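Succinylglutamatedesuccinylase/aspartoacylase (Rhodobacter sphaeroides 2.4.1, PDB 3CDX) probably hydrolyses carbon-nitrogen bonds in linear amides, or ester bonds, as a metal-dependent enzyme of the succinylglutamate desuccinylase/aspartoacylase family. Local coordinates at residues V95-P98 / A99-S102; R112-N115 / R116-G120; G124-S127 / Q128-A131; A131-L134 / D135-L139; S197-T200 / S201-R205. All blocks are in the same frame, centred on the assembly; numbering follows the deposited sequence.

All five contacts are local and lie in the catalytic domain, whose calcium ion is bound by His63, Glu66 and His149. Interaction 2 is closest to the metal: the side chain of Asn115 is about 5 Å from the calcium. Those of Thr198 in interaction 5 and Asn96 in interaction 1 are about 8 Å and 9 Å away. Interactions 3 and 4 are successive turns of helix 126-138 and share Ala131. That helix packs on interaction 1 through Leu130 and Leu134. It meets interaction 2 through Ala131, whose O is 3.2 Å from Phe118 CE2. Leu139 of interaction 4 packs on helix 199-205 of interaction 5.

Interaction 1. Residues V95-P98 / A99-S102; sequences VNMP and AIQS
Asn96, Met97 and Pro98 are each tied by a backbone hydrogen bond to the residue four places on. Ile100 N gives to Asn96 O at 2.9 Å. Gln101 N gives to Met97 O, also at 2.9 Å. Ser102 N gives to Pro98 O at 3.1 Å. Apolar contacts follow the same turn. The Met97 chain is bent at both chi2 (-57°) and chi3 (-51°), which brings its end forward along the helix, toward Ile100 and Gln101. Its SD lies 4.1 Å from Ile100 CD1. Its CE crosses the Gln101 chain and comes 4.0 Å from Gln101 CG. Met97 to Ile100 make up the first turn of helix 97-102, which follows a strand of the catalytic domain. Asn96 stands at the N-cap but makes no capping bond with its side chain. It is instead the centre of an inverse gamma turn, closed by a weak bond from Met97 N to Val95 O. With CG opposite the backbone N (chi1 -162°), the Asn96 amide rests against Ala99, ND2 lying 3.6 Å from Ala99 CB. Its polar end has another task: ND2 donates to Val62 O, next to the calcium ligand His63. Pro98 has no N-H to offer, and at this early helix position none is needed for an i to i+4 bond. Its ring packs on Phe126 of helix 126-138. Met97 lies on Val41 and Ile43 of strand 40-50. Ile100 packs against Val300 of the second subunit, while Ser102 OG is hydrogen-bonded to Thr104 OG1.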
loop_
_atom_site.group_PDB
_atom_site.type_symbol
_atom_site.label_atom_id
_atom_site.label_comp_id
_atom_site.label_asym_id
_atom_site.label_seq_id
_atom_site.Cartn_x
_atom_site.Cartn_y
_atom_site.Cartn_z
ATOM N N VAL A 95 22.247 1.606 -13.309
ATOM C CA VAL A 95 21.725 0.387 -13.911
ATOM C C VAL A 95 20.222 0.189 -13.554
ATOM O O VAL A 95 19.402 -0.012 -14.435
ATOM C CB VAL A 95 22.527 -0.833 -13.427
ATOM C CG1 VAL A 95 21.824 -2.164 -13.834
ATOM C CG2 VAL A 95 23.951 -0.813 -14.004
ATOM N N ASN A 96 19.891 0.251 -12.268
ATOM C CA ASN A 96 18.548 -0.053 -11.778
ATOM C C ASN A 96 17.744 1.230 -11.682
ATOM O O ASN A 96 17.449 1.733 -10.578
ATOM C CB ASN A 96 18.700 -0.738 -10.411
ATOM C CG ASN A 96 17.450 -1.491 -9.967
ATOM O OD1 ASN A 96 16.380 -1.394 -10.588
ATOM N ND2 ASN A 96 17.581 -2.236 -8.861
ATOM N N MET A 97 17.412 1.789 -12.840
ATOM C CA MET A 97 16.737 3.095 -12.901
ATOM C C MET A 97 15.477 3.241 -12.042
ATOM O O MET A 97 15.327 4.240 -11.338
ATOM C CB MET A 97 16.429 3.482 -14.347
ATOM C CG MET A 97 17.607 4.251 -15.022
ATOM S SD MET A 97 18.117 5.786 -14.148
ATOM C CE MET A 97 16.676 6.695 -13.883
ATOM N N PRO A 98 14.572 2.230 -12.063
ATOM C CA PRO A 98 13.396 2.406 -11.164
ATOM C C PRO A 98 13.737 2.520 -9.675
ATOM O O PRO A 98 13.087 3.287 -8.937
ATOM C CB PRO A 98 12.525 1.162 -11.458
ATOM C CG PRO A 98 13.018 0.654 -12.867
ATOM C CD PRO A 98 14.503 0.973 -12.859
ATOM N N ALA A 99 14.730 1.768 -9.211
ATOM C CA ALA A 99 15.112 1.827 -7.790
ATOM C C ALA A 99 15.870 3.114 -7.489
ATOM O O ALA A 99 15.851 3.622 -6.355
ATOM C CB ALA A 99 15.963 0.598 -7.407
ATOM N N ILE A 100 16.573 3.614 -8.505
ATOM C CA ILE A 100 17.257 4.904 -8.424
ATOM C C ILE A 100 16.205 6.012 -8.187
ATOM O O ILE A 100 16.343 6.849 -7.277
ATOM C CB ILE A 100 18.111 5.134 -9.696
ATOM C CG1 ILE A 100 19.336 4.224 -9.646
ATOM C CG2 ILE A 100 18.553 6.624 -9.851
ATOM C CD1 ILE A 100 20.221 4.292 -10.898
ATOM N N GLN A 101 15.127 5.953 -8.968
ATOM C CA GLN A 101 14.040 6.932 -8.855
ATOM C C GLN A 101 13.403 6.885 -7.493
ATOM O O GLN A 101 13.146 7.933 -6.890
ATOM C CB GLN A 101 13.019 6.737 -9.981
ATOM C CG GLN A 101 13.669 7.124 -11.308
ATOM C CD GLN A 101 12.809 6.910 -12.543
ATOM O OE1 GLN A 101 12.641 7.838 -13.340
ATOM N NE2 GLN A 101 12.295 5.678 -12.735
ATOM N N SER A 102 13.175 5.671 -6.982
ATOM C CA SER A 102 12.572 5.517 -5.647
ATOM C C SER A 102 13.604 5.652 -4.504
ATOM O O SER A 102 13.249 5.655 -3.294
ATOM C CB SER A 102 11.830 4.192 -5.551
ATOM O OG SER A 102 12.761 3.157 -5.680
#

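Interaction 2. Residues R112-N115 / R116-G120; sequences RDIN and RCFPG
Arg116 N gives to Asp113 O at 2.8 Å, and Cys117 N gives to Ile114 O at 2.9 Å. These two i to i+3 bonds make a tight turn. Cys117 SG sits over one face of the Arg112 guanidinium, 3.7 Å from Arg112 CZ. A bend at chi2 (-57°) folds Arg116 back, and its NH1 gives a nearly straight bond to Asn115 O at 3.3 Å. NH1 also donates to a water at 2.9 Å, which takes a weak bond from Asn115 ND2. Asp113 OD2 lies over a face of the Arg116 guanidinium, 4.5 Å from NH1, so only the charges interact. With an alanine in place of Arg116, Asn115 O and the water would probably lose a donor, and Asp113 a nearby positive charge. Further out, Asp113 OD1 accepts from Asn115 N at 3.0 Å, forming an Asx turn, and is hydrogen-bonded to His63 NE2. Asp113 OD2 pairs with Arg105 and with Ser32 of the third subunit. Asn115 OD1 accepts from Phe199 N. The Asp113 carboxylate is thus held from several directions. This is consistent with a second-shell role, in which it orients the calcium ligand His63 and probably polarises its ring.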
loop_
_atom_site.group_PDB
_atom_site.type_symbol
_atom_site.label_atom_id
_atom_site.label_comp_id
_atom_site.label_asym_id
_atom_site.label_seq_id
_atom_site.Cartn_x
_atom_site.Cartn_y
_atom_site.Cartn_z
ATOM N N ARG A 112 12.036 -6.887 -6.035
ATOM C CA ARG A 112 13.243 -7.684 -5.929
ATOM C C ARG A 112 14.520 -6.897 -5.580
ATOM O O ARG A 112 14.723 -5.752 -5.990
ATOM C CB ARG A 112 13.496 -8.521 -7.203
ATOM C CG ARG A 112 12.401 -9.620 -7.530
ATOM C CD ARG A 112 12.184 -10.686 -6.425
ATOM N NE ARG A 112 13.320 -11.626 -6.270
ATOM C CZ ARG A 112 13.562 -12.698 -7.044
ATOM N NH1 ARG A 112 14.617 -13.475 -6.788
ATOM N NH2 ARG A 112 12.763 -13.009 -8.078
ATOM N N ASP A 113 15.409 -7.569 -4.860
ATOM C CA ASP A 113 16.786 -7.117 -4.770
ATOM C C ASP A 113 17.454 -7.669 -6.018
ATOM O O ASP A 113 17.672 -8.869 -6.117
ATOM C CB ASP A 113 17.450 -7.686 -3.530
ATOM C CG ASP A 113 18.853 -7.110 -3.309
ATOM O OD1 ASP A 113 19.534 -6.774 -4.308
ATOM O OD2 ASP A 113 19.243 -6.992 -2.123
ATOM N N ILE A 114 17.758 -6.814 -6.980
ATOM C CA ILE A 114 18.285 -7.290 -8.247
ATOM C C ILE A 114 19.560 -8.103 -8.067
ATOM O O ILE A 114 19.846 -8.982 -8.883
ATOM C CB ILE A 114 18.504 -6.135 -9.249
ATOM C CG1 ILE A 114 18.825 -6.640 -10.665
ATOM C CG2 ILE A 114 19.593 -5.182 -8.728
ATOM C CD1 ILE A 114 18.707 -5.511 -11.787
ATOM N N ASN A 115 20.316 -7.807 -7.007
ATOM C CA ASN A 115 21.570 -8.489 -6.740
ATOM C C ASN A 115 21.377 -9.791 -5.976
ATOM O O ASN A 115 22.324 -10.342 -5.429
ATOM C CB ASN A 115 22.522 -7.565 -5.972
ATOM C CG ASN A 115 23.917 -7.511 -6.579
ATOM O OD1 ASN A 115 24.127 -7.888 -7.737
ATOM N ND2 ASN A 115 24.890 -6.991 -5.796
ATOM N N ARG A 116 20.130 -10.255 -5.896
ATOM C CA ARG A 116 19.855 -11.625 -5.531
ATOM C C ARG A 116 19.184 -12.311 -6.737
ATOM O O ARG A 116 18.601 -13.397 -6.561
ATOM C CB ARG A 116 18.924 -11.698 -4.290
ATOM C CG ARG A 116 19.429 -11.002 -3.033
ATOM C CD ARG A 116 20.798 -11.535 -2.594
ATOM N NE ARG A 116 21.282 -10.964 -1.334
ATOM C CZ ARG A 116 22.258 -10.057 -1.217
ATOM N NH1 ARG A 116 22.875 -9.574 -2.289
ATOM N NH2 ARG A 116 22.612 -9.613 -0.009
ATOM N N CYS A 117 19.246 -11.664 -7.925
ATOM C CA CYS A 117 18.533 -12.127 -9.145
ATOM C C CYS A 117 19.410 -12.646 -10.298
ATOM O O CYS A 117 18.887 -13.115 -11.310
ATOM C CB CYS A 117 17.604 -11.034 -9.729
ATOM S SG CYS A 117 16.153 -10.681 -8.742
ATOM N N PHE A 118 20.726 -12.536 -10.175
ATOM C CA PHE A 118 21.611 -12.974 -11.251
ATOM C C PHE A 118 21.763 -14.506 -11.254
ATOM O O PHE A 118 21.678 -15.134 -10.185
ATOM C CB PHE A 118 22.964 -12.302 -11.114
ATOM C CG PHE A 118 22.955 -10.840 -11.497
ATOM C CD1 PHE A 118 22.724 -9.875 -10.551
ATOM C CD2 PHE A 118 23.167 -10.451 -12.821
ATOM C CE1 PHE A 118 22.705 -8.541 -10.893
ATOM C CE2 PHE A 118 23.155 -9.121 -13.182
ATOM C CZ PHE A 118 22.930 -8.158 -12.216
ATOM N N PRO A 119 22.032 -15.109 -12.439
ATOM C CA PRO A 119 22.214 -14.487 -13.757
ATOM C C PRO A 119 20.937 -13.966 -14.470
ATOM O O PRO A 119 21.045 -13.335 -15.533
ATOM C CB PRO A 119 22.919 -15.587 -14.571
ATOM C CG PRO A 119 22.510 -16.883 -13.905
ATOM C CD PRO A 119 22.264 -16.568 -12.461
ATOM N N GLY A 120 19.760 -14.231 -13.896
ATOM C CA GLY A 120 18.514 -13.643 -14.357
ATOM C C GLY A 120 17.760 -14.495 -15.358
ATOM O O GLY A 120 18.270 -15.503 -15.845
HETATM O O HOH W 1 24.320 -7.087 -2.528
#

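Interaction 3. Residues G124-S127 / Q128-A131; sequences GTFS and QMLA
The first turn of helix 126-138 is closed by Gln128, whose side chain reaches back to the N-cap residue Thr125. Gln128 OE1 accepts from Thr125 N at 3.0 Å, in the carbonyl plane and on a lone pair. The Gln128 chain leaves with CG beside its own backbone N (chi1 -61°) and runs extended at chi2, which carries the amide past the helix start. Gly124 CA lies 3.3 Å from the same OE1. Gly124, with no side chain, leaves room for that oxygen. Thr125 OG1 makes no capping bond in return. It is hydrogen-bonded to Asp110 OD2, while Ser127 OG uses Asp110 OD1, so one carboxylate holds both hydroxyls.

The backbone follows the regular helical pattern. Met129 N gives to Thr125 O at 2.9 Å, Leu130 N to Phe126 O at 2.9 Å and Ala131 N to Ser127 O at 2.9 Å. On the apolar side, the Phe126 ring meets two residues. Met129 CE approaches Phe126 CD1 at 3.7 Å, the two chains crossing at a slant. Leu130 runs alongside the ring and points the same way, with CD2 3.9 Å from Phe126 CE2. Phe126 and Met129 both pack on Ala29 of strand 21-30. Thr125 also packs on Arg112 of the fourth subunit. The bond from the N-cap N-H to the side chain three residues on is one half of a capping box. Its reciprocal bond is absent, and the arrangement marks the N-terminus of an alpha-helix.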
loop_
_atom_site.group_PDB
_atom_site.type_symbol
_atom_site.label_atom_id
_atom_site.label_comp_id
_atom_site.label_asym_id
_atom_site.label_seq_id
_atom_site.Cartn_x
_atom_site.Cartn_y
_atom_site.Cartn_z
ATOM N N GLY A 124 11.404 -13.282 -17.118
ATOM C CA GLY A 124 10.869 -13.019 -15.792
ATOM C C GLY A 124 10.472 -11.565 -15.580
ATOM O O GLY A 124 10.254 -10.795 -16.543
ATOM N N THR A 125 10.376 -11.199 -14.305
ATOM C CA THR A 125 9.995 -9.850 -13.951
ATOM C C THR A 125 11.130 -8.844 -14.245
ATOM O O THR A 125 12.255 -9.227 -14.600
ATOM C CB THR A 125 9.599 -9.765 -12.478
ATOM O OG1 THR A 125 10.738 -10.089 -11.669
ATOM C CG2 THR A 125 8.404 -10.686 -12.176
ATOM N N PHE A 126 10.829 -7.554 -14.076
ATOM C CA PHE A 126 11.712 -6.504 -14.575
ATOM C C PHE A 126 13.158 -6.699 -14.102
ATOM O O PHE A 126 14.086 -6.645 -14.899
ATOM C CB PHE A 126 11.217 -5.130 -14.149
ATOM C CG PHE A 126 12.069 -4.006 -14.711
ATOM C CD1 PHE A 126 11.800 -3.479 -15.964
ATOM C CD2 PHE A 126 13.183 -3.551 -14.016
ATOM C CE1 PHE A 126 12.607 -2.482 -16.489
ATOM C CE2 PHE A 126 13.998 -2.568 -14.534
ATOM C CZ PHE A 126 13.707 -2.029 -15.773
ATOM N N SER A 127 13.331 -6.947 -12.802
ATOM C CA SER A 127 14.658 -7.002 -12.206
ATOM C C SER A 127 15.420 -8.226 -12.742
ATOM O O SER A 127 16.609 -8.136 -12.993
ATOM C CB SER A 127 14.567 -7.064 -10.662
ATOM O OG SER A 127 13.960 -5.906 -10.145
ATOM N N GLN A 128 14.701 -9.337 -12.920
ATOM C CA GLN A 128 15.247 -10.560 -13.501
ATOM C C GLN A 128 15.671 -10.371 -14.957
ATOM O O GLN A 128 16.706 -10.906 -15.380
ATOM C CB GLN A 128 14.249 -11.732 -13.396
ATOM C CG GLN A 128 13.824 -12.163 -11.968
ATOM C CD GLN A 128 12.821 -13.319 -11.989
ATOM O OE1 GLN A 128 11.744 -13.222 -12.592
ATOM N NE2 GLN A 128 13.183 -14.421 -11.345
ATOM N N MET A 129 14.865 -9.629 -15.723
ATOM C CA MET A 129 15.155 -9.369 -17.144
ATOM C C MET A 129 16.352 -8.401 -17.300
ATOM O O MET A 129 17.220 -8.537 -18.189
ATOM C CB MET A 129 13.867 -8.803 -17.797
ATOM C CG MET A 129 14.085 -7.932 -19.037
ATOM S SD MET A 129 12.611 -7.078 -19.719
ATOM C CE MET A 129 12.905 -5.466 -18.884
ATOM N N LEU A 130 16.404 -7.425 -16.410
ATOM C CA LEU A 130 17.538 -6.514 -16.369
ATOM C C LEU A 130 18.820 -7.239 -15.920
ATOM O O LEU A 130 19.876 -7.008 -16.470
ATOM C CB LEU A 130 17.228 -5.275 -15.481
ATOM C CG LEU A 130 18.358 -4.253 -15.336
ATOM C CD1 LEU A 130 18.815 -3.739 -16.774
ATOM C CD2 LEU A 130 17.888 -3.109 -14.419
ATOM N N ALA A 131 18.737 -8.111 -14.927
ATOM C CA ALA A 131 19.916 -8.853 -14.515
ATOM C C ALA A 131 20.414 -9.698 -15.698
ATOM O O ALA A 131 21.602 -9.761 -15.942
ATOM C CB ALA A 131 19.616 -9.721 -13.320
#

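Interaction 4. Residues A131-L134 / D135-L139; sequences AHFL and DSVIL
Ala131 O accepts from Asp135 N at 3.2 Å, an ordinary helical bond. Next, His132 O takes the N-H of Ser136 at 2.7 Å. The His132 ring also turns one face to Ser136. Ser136 CB makes a CH-pi contact there, 3.9 Å from the ring centroid and offset toward the rim. Phe133 O accepts twice: Val137 N comes at 2.9 Å from above the carbonyl plane, and Ile138 N at 3.3 Å along the C=O direction. The Phe133 side chain, with CG turned opposite the backbone N (chi1 173°), spans both residues. Its CE1 meets Val137 CG1 at 3.7 Å, and its CE2 meets Ile138 CG1 at 3.6 Å. Cutting Phe133 back to an alanine would probably leave Val137 CG1 and Ile138 CG1 without the ring that both touch, opening a gap beside them. Leu134 O accepts from Leu139 N at 2.8 Å. This i to i+5 bond belongs to the pi-type turn at 135-138. Asp135 forms a salt bridge with Arg206, and Leu139 packs on helix 199-205. The doubly used Phe133 carbonyl serves both Val137 N and Ile138 N as the turn widens, and Leu134 O serves Leu139 N.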
loop_
_atom_site.group_PDB
_atom_site.type_symbol
_atom_site.label_atom_id
_atom_site.label_comp_id
_atom_site.label_asym_id
_atom_site.label_seq_id
_atom_site.Cartn_x
_atom_site.Cartn_y
_atom_site.Cartn_z
ATOM N N ALA A 131 18.737 -8.111 -14.927
ATOM C CA ALA A 131 19.916 -8.853 -14.515
ATOM C C ALA A 131 20.414 -9.698 -15.698
ATOM O O ALA A 131 21.602 -9.761 -15.942
ATOM C CB ALA A 131 19.616 -9.721 -13.320
ATOM N N HIS A 132 19.498 -10.343 -16.440
ATOM C CA HIS A 132 19.909 -11.151 -17.599
ATOM C C HIS A 132 20.628 -10.332 -18.690
ATOM O O HIS A 132 21.690 -10.736 -19.206
ATOM C CB HIS A 132 18.727 -11.928 -18.190
ATOM C CG HIS A 132 19.027 -12.551 -19.525
ATOM N ND1 HIS A 132 18.710 -11.933 -20.720
ATOM C CD2 HIS A 132 19.620 -13.732 -19.850
ATOM C CE1 HIS A 132 19.107 -12.701 -21.724
ATOM N NE2 HIS A 132 19.660 -13.797 -21.225
ATOM N N PHE A 133 20.082 -9.168 -19.028
ATOM C CA PHE A 133 20.709 -8.274 -20.026
ATOM C C PHE A 133 22.123 -7.913 -19.604
ATOM O O PHE A 133 23.021 -7.897 -20.418
ATOM C CB PHE A 133 19.856 -7.003 -20.209
ATOM C CG PHE A 133 20.494 -5.920 -21.101
ATOM C CD1 PHE A 133 20.452 -6.022 -22.499
ATOM C CD2 PHE A 133 21.114 -4.812 -20.536
ATOM C CE1 PHE A 133 21.022 -5.054 -23.311
ATOM C CE2 PHE A 133 21.704 -3.816 -21.355
ATOM C CZ PHE A 133 21.652 -3.945 -22.750
ATOM N N LEU A 134 22.325 -7.618 -18.323
ATOM C CA LEU A 134 23.647 -7.179 -17.896
ATOM C C LEU A 134 24.684 -8.299 -17.981
ATOM O O LEU A 134 25.783 -8.057 -18.414
ATOM C CB LEU A 134 23.597 -6.625 -16.503
ATOM C CG LEU A 134 23.105 -5.200 -16.532
ATOM C CD1 LEU A 134 22.226 -5.040 -15.307
ATOM C CD2 LEU A 134 24.313 -4.182 -16.581
ATOM N N ASP A 135 24.284 -9.507 -17.578
ATOM C CA ASP A 135 25.153 -10.711 -17.567
ATOM C C ASP A 135 25.356 -11.322 -18.941
ATOM O O ASP A 135 26.479 -11.701 -19.294
ATOM C CB ASP A 135 24.626 -11.790 -16.614
ATOM C CG ASP A 135 25.382 -13.152 -16.781
ATOM O OD1 ASP A 135 26.593 -13.236 -16.447
ATOM O OD2 ASP A 135 24.772 -14.123 -17.265
ATOM N N SER A 136 24.294 -11.403 -19.729
ATOM C CA SER A 136 24.375 -12.032 -21.046
ATOM C C SER A 136 24.767 -11.112 -22.188
ATOM O O SER A 136 25.270 -11.583 -23.170
ATOM C CB SER A 136 23.032 -12.701 -21.389
ATOM O OG SER A 136 22.848 -13.769 -20.484
ATOM N N VAL A 137 24.485 -9.818 -22.094
ATOM C CA VAL A 137 24.739 -8.921 -23.218
ATOM C C VAL A 137 25.931 -8.007 -22.945
ATOM O O VAL A 137 26.798 -7.826 -23.795
ATOM C CB VAL A 137 23.483 -8.065 -23.546
ATOM C CG1 VAL A 137 23.751 -7.064 -24.691
ATOM C CG2 VAL A 137 22.262 -8.988 -23.869
ATOM N N ILE A 138 25.969 -7.397 -21.766
ATOM C CA ILE A 138 27.006 -6.390 -21.501
ATOM C C ILE A 138 28.269 -7.066 -20.964
ATOM O O ILE A 138 29.358 -6.897 -21.517
ATOM C CB ILE A 138 26.468 -5.268 -20.522
ATOM C CG1 ILE A 138 25.263 -4.534 -21.149
ATOM C CG2 ILE A 138 27.575 -4.317 -20.123
ATOM C CD1 ILE A 138 25.532 -3.799 -22.528
ATOM N N LEU A 139 28.108 -7.849 -19.902
ATOM C CA LEU A 139 29.262 -8.464 -19.193
ATOM C C LEU A 139 30.282 -9.288 -20.031
ATOM O O LEU A 139 31.483 -9.147 -19.811
ATOM C CB LEU A 139 28.789 -9.236 -17.967
ATOM C CG LEU A 139 29.840 -9.897 -17.100
ATOM C CD1 LEU A 139 30.907 -8.823 -16.705
ATOM C CD2 LEU A 139 29.210 -10.611 -15.886
#

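Interaction 5. Residues S197-T200 / S201-R205; sequences STFT and SCVER
Val203 CG2 lies over one face of the Phe199 ring, 4.0 Å from its centroid and offset toward the rim. The approach is a CH-pi contact, 21° off the ring normal. The closest ring atom is Phe199 CE2, 3.8 Å from Val203 CG2. With CG opposite its backbone N (chi1 -179°), the Phe199 ring reaches Val203. The ring also meets that of Phe118 and packs on Ser145 and Asp147 of strand 144-148. The Glu204 carboxylate turns elsewhere, with OE1 hydrogen-bonded to His164 ND1.

Phe199 is the first residue of helix 199-205, and Thr198 before it is the N-cap. Thr198 OG1 accepts from Ser201 N at 3.1 Å, the classical capping bond. A chi1 of 64° sets OG1 between the backbone N and the carbonyl carbon, where it faces this N-H. Ser201 answers with its own hydroxyl, and OG donates to Thr198 O at 2.8 Å. That carbonyl also takes a weak bond from Cys202 N at 3.4 Å. Regular helical bonds follow: Val203 N gives to Phe199 O at 3.1 Å and Glu204 N to Thr200 O at 2.8 Å. Cys202 packs on Leu139 and Phe118.

The first amides of a helix have no carbonyl one turn earlier to bond to. Here side chains serve instead: Thr198 OG1 for Ser201 N, and Asn115 OD1 for Phe199 N. The positive end of the helix dipole would probably strengthen both bonds. The second of them ties this helix start to an asparagine beside the calcium site.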
loop_
_atom_site.group_PDB
_atom_site.type_symbol
_atom_site.label_atom_id
_atom_site.label_comp_id
_atom_site.label_asym_id
_atom_site.label_seq_id
_atom_site.Cartn_x
_atom_site.Cartn_y
_atom_site.Cartn_z
ATOM N N SER A 197 24.252 -14.920 -6.267
ATOM C CA SER A 197 23.293 -14.376 -7.219
ATOM C C SER A 197 23.527 -12.890 -7.399
ATOM O O SER A 197 22.645 -12.147 -7.900
ATOM C CB SER A 197 21.876 -14.669 -6.714
ATOM O OG SER A 197 21.818 -14.415 -5.315
ATOM N N THR A 198 24.712 -12.447 -6.980
ATOM C CA THR A 198 25.099 -11.060 -7.195
ATOM C C THR A 198 25.647 -10.871 -8.604
ATOM O O THR A 198 26.031 -11.836 -9.286
ATOM C CB THR A 198 26.192 -10.611 -6.219
ATOM O OG1 THR A 198 27.363 -11.380 -6.481
ATOM C CG2 THR A 198 25.742 -10.765 -4.746
ATOM N N PHE A 199 25.733 -9.622 -9.029
ATOM C CA PHE A 199 26.438 -9.339 -10.290
ATOM C C PHE A 199 27.907 -9.768 -10.252
ATOM O O PHE A 199 28.418 -10.316 -11.223
ATOM C CB PHE A 199 26.344 -7.878 -10.651
ATOM C CG PHE A 199 27.025 -7.520 -11.943
ATOM C CD1 PHE A 199 26.590 -8.055 -13.156
ATOM C CD2 PHE A 199 28.094 -6.618 -11.944
ATOM C CE1 PHE A 199 27.210 -7.684 -14.364
ATOM C CE2 PHE A 199 28.727 -6.252 -13.137
ATOM C CZ PHE A 199 28.276 -6.774 -14.348
ATOM N N THR A 200 28.595 -9.507 -9.145
ATOM C CA THR A 200 30.016 -9.888 -9.045
ATOM C C THR A 200 30.200 -11.396 -9.245
ATOM O O THR A 200 31.136 -11.821 -9.922
ATOM C CB THR A 200 30.722 -9.350 -7.749
ATOM O OG1 THR A 200 30.046 -9.811 -6.571
ATOM C CG2 THR A 200 30.713 -7.822 -7.715
ATOM N N SER A 201 29.280 -12.209 -8.716
ATOM C CA SER A 201 29.389 -13.666 -8.873
ATOM C C SER A 201 29.270 -14.074 -10.345
ATOM O O SER A 201 29.853 -15.076 -10.760
ATOM C CB SER A 201 28.389 -14.427 -7.984
ATOM O OG SER A 201 27.065 -14.300 -8.471
ATOM N N CYS A 202 28.547 -13.275 -11.133
ATOM C CA CYS A 202 28.491 -13.456 -12.583
ATOM C C CYS A 202 29.829 -13.158 -13.230
ATOM O O CYS A 202 30.304 -13.940 -14.042
ATOM C CB CYS A 202 27.443 -12.552 -13.207
ATOM S SG CYS A 202 25.809 -13.091 -12.882
ATOM N N VAL A 203 30.417 -12.017 -12.880
ATOM C CA VAL A 203 31.726 -11.620 -13.388
ATOM C C VAL A 203 32.747 -12.727 -13.082
ATOM O O VAL A 203 33.548 -13.110 -13.951
ATOM C CB VAL A 203 32.215 -10.275 -12.765
ATOM C CG1 VAL A 203 33.611 -9.900 -13.324
ATOM C CG2 VAL A 203 31.174 -9.100 -12.952
ATOM N N GLU A 204 32.683 -13.234 -11.848
ATOM C CA GLU A 204 33.575 -14.282 -11.373
ATOM C C GLU A 204 33.340 -15.585 -12.121
ATOM O O GLU A 204 34.295 -16.194 -12.599
ATOM C CB GLU A 204 33.501 -14.442 -9.848
ATOM C CG GLU A 204 34.502 -13.478 -9.134
ATOM C CD GLU A 204 34.104 -13.096 -7.701
ATOM O OE1 GLU A 204 33.173 -13.728 -7.177
ATOM O OE2 GLU A 204 34.729 -12.155 -7.100
ATOM N N ARG A 205 32.084 -15.982 -12.272
ATOM C CA ARG A 205 31.765 -17.209 -13.008
ATOM C C ARG A 205 32.329 -17.191 -14.435
ATOM O O ARG A 205 32.805 -18.214 -14.930
ATOM C CB ARG A 205 30.260 -17.439 -13.044
#